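Local structure of putative solute-binding component of ABC transporter (Clostridium phytofermentans, 4YS6) at residues A[167-172]-A[209-214]. The protein probably serves as the sugar-binding component of an ABC transporter, and holds beta-D-glucopyranose between its two lobes. Residues are numbered along the deposited sequence; the frame is centred on the assembly and turned at random.
Sequences LEIFTG and EKVATA
T171 and V211 join the two segments through the backbone: the amide of T171 gives its hydrogen to V211 O, with T171 N to V211 O at 2.9 Å and a nearly straight N-H...O angle of 167°, although the donor stands above the carbonyl plane. The consecutive residues F170 and T171 thus both approach the last carbonyl of the short helix 208-211, the former through no more than a CA-H...O contact. Further along, T213 N bonds to G172 O at 3.0 Å, a more bent link in which the donor again lies well out of the carbonyl plane.

The side-chain hydroxyl of T213 adds a third tie. With OG1 beside its own backbone N (chi1 -52°), it donates to T171 O, the OG1 to O distance being 2.8 Å, and approaches nearly end-on to the carbonyl. The same OG1 also lies at the edge of the F170 ring, near its plane.

This is a worked example of how a periplasmic binding protein lobe is built: an inner strand of its parallel alpha/beta sheet ends at the ligand cleft. Here strand 165-170, flanked by strands 199-200 and 241-244, runs out through T171 to G172, about 7 Å from the nearest atom of the bound glucose, and the chain leaving helix 208-211 follows alongside.

Apolar contacts accompany these bonds. V211 lays both methyls against one side of I169, CG1 reaching I169 CB at 3.9 Å, while its CB lies 3.4 Å from I169 O. V211 CG2 touches both I169 CG2 and T171 CG2. With OG1 anti to the backbone N (chi1 -164°), the T171 hydroxyl meets S245, its hydrogen-bond partner, and the methyl is turned to A212, CG2 to CA being 3.5 Å. Y183 of helix 177-195 packs on both V211 and T171.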
loop_
_atom_site.group_PDB
_atom_site.type_symbol
_atom_site.label_atom_id
_atom_site.label_comp_id
_atom_site.label_asym_id
_atom_site.label_seq_id
_atom_site.Cartn_x
_atom_site.Cartn_y
_atom_site.Cartn_z
ATOM N N LEU A 167 -9.163 -20.605 -0.293
ATOM C CA LEU A 167 -8.622 -19.255 -0.259
ATOM C C LEU A 167 -7.590 -19.121 0.845
ATOM O O LEU A 167 -7.783 -19.690 1.910
ATOM C CB LEU A 167 -9.757 -18.265 0.006
ATOM C CG LEU A 167 -9.389 -16.789 0.226
ATOM C CD1 LEU A 167 -8.976 -16.169 -1.061
ATOM C CD2 LEU A 167 -10.541 -16.013 0.839
ATOM N N GLU A 168 -6.505 -18.399 0.600
ATOM C CA GLU A 168 -5.675 -17.899 1.705
ATOM C C GLU A 168 -5.501 -16.393 1.552
ATOM O O GLU A 168 -5.693 -15.849 0.474
ATOM C CB GLU A 168 -4.325 -18.615 1.769
ATOM C CG GLU A 168 -4.438 -20.152 2.006
ATOM C CD GLU A 168 -4.908 -20.532 3.411
ATOM O OE1 GLU A 168 -4.770 -19.711 4.340
ATOM O OE2 GLU A 168 -5.397 -21.669 3.591
ATOM N N ILE A 169 -5.133 -15.723 2.641
ATOM C CA ILE A 169 -5.177 -14.268 2.710
ATOM C C ILE A 169 -3.897 -13.729 3.327
ATOM O O ILE A 169 -3.459 -14.237 4.353
ATOM C CB ILE A 169 -6.358 -13.796 3.567
ATOM C CG1 ILE A 169 -7.698 -14.304 3.029
ATOM C CG2 ILE A 169 -6.389 -12.279 3.652
ATOM C CD1 ILE A 169 -8.788 -14.292 4.092
ATOM N N PHE A 170 -3.321 -12.723 2.676
ATOM C CA PHE A 170 -2.107 -12.037 3.155
ATOM C C PHE A 170 -2.338 -10.549 3.084
ATOM O O PHE A 170 -2.538 -10.030 1.981
ATOM C CB PHE A 170 -0.896 -12.388 2.314
ATOM C CG PHE A 170 -0.403 -13.790 2.506
ATOM C CD1 PHE A 170 -1.143 -14.865 2.035
ATOM C CD2 PHE A 170 0.805 -14.034 3.151
ATOM C CE1 PHE A 170 -0.695 -16.160 2.242
ATOM C CE2 PHE A 170 1.255 -15.325 3.336
ATOM C CZ PHE A 170 0.493 -16.385 2.891
ATOM N N THR A 171 -2.359 -9.863 4.224
ATOM C CA THR A 171 -2.433 -8.405 4.181
ATOM C C THR A 171 -1.156 -7.772 4.775
ATOM O O THR A 171 -0.119 -8.432 4.953
ATOM C CB THR A 171 -3.729 -7.870 4.866
ATOM O OG1 THR A 171 -3.955 -6.495 4.488
ATOM C CG2 THR A 171 -3.664 -7.988 6.371
ATOM N N GLY A 172 -1.209 -6.467 4.999
ATOM C CA GLY A 172 -0.018 -5.718 5.307
ATOM C C GLY A 172 0.272 -5.614 6.784
ATOM O O GLY A 172 -0.239 -6.381 7.607
ATOM N N GLU A 209 -5.759 -9.751 12.240
ATOM C CA GLU A 209 -4.595 -10.039 13.071
ATOM C C GLU A 209 -3.831 -11.266 12.618
ATOM O O GLU A 209 -2.602 -11.320 12.755
ATOM C CB GLU A 209 -5.018 -10.231 14.534
ATOM C CG GLU A 209 -6.050 -11.348 14.730
ATOM C CD GLU A 209 -6.472 -11.534 16.177
ATOM O OE1 GLU A 209 -5.759 -11.037 17.077
ATOM O OE2 GLU A 209 -7.519 -12.185 16.409
ATOM N N LYS A 210 -4.555 -12.268 12.127
ATOM C CA LYS A 210 -3.948 -13.543 11.745
ATOM C C LYS A 210 -3.322 -13.510 10.337
ATOM O O LYS A 210 -2.453 -14.318 10.024
ATOM C CB LYS A 210 -4.983 -14.660 11.793
ATOM C CG LYS A 210 -5.536 -14.991 13.183
ATOM C CD LYS A 210 -6.364 -16.284 13.117
ATOM C CE LYS A 210 -6.957 -16.711 14.467
ATOM N NZ LYS A 210 -8.007 -15.780 14.981
ATOM N N VAL A 211 -3.782 -12.606 9.480
ATOM C CA VAL A 211 -3.305 -12.579 8.093
ATOM C C VAL A 211 -2.371 -11.418 7.775
ATOM O O VAL A 211 -1.838 -11.327 6.656
ATOM C CB VAL A 211 -4.490 -12.544 7.110
ATOM C CG1 VAL A 211 -5.324 -13.795 7.297
ATOM C CG2 VAL A 211 -5.357 -11.315 7.303
ATOM N N ALA A 212 -2.168 -10.536 8.754
ATOM C CA ALA A 212 -1.289 -9.389 8.598
ATOM C C ALA A 212 0.156 -9.836 8.447
ATOM O O ALA A 212 0.566 -10.813 9.040
ATOM C CB ALA A 212 -1.414 -8.457 9.792
ATOM N N THR A 213 0.913 -9.117 7.632
ATOM C CA THR A 213 2.307 -9.471 7.357
ATOM C C THR A 213 3.203 -8.369 7.897
ATOM O O THR A 213 3.230 -7.264 7.368
ATOM C CB THR A 213 2.580 -9.659 5.837
ATOM O OG1 THR A 213 1.629 -10.568 5.260
ATOM C CG2 THR A 213 4.012 -10.219 5.594
ATOM N N ALA A 214 3.961 -8.683 8.939
ATOM C CA ALA A 214 4.864 -7.706 9.540
ATOM C C ALA A 214 5.808 -7.029 8.535
ATOM O O ALA A 214 6.473 -7.693 7.725
ATOM C CB ALA A 214 5.674 -8.387 10.637
#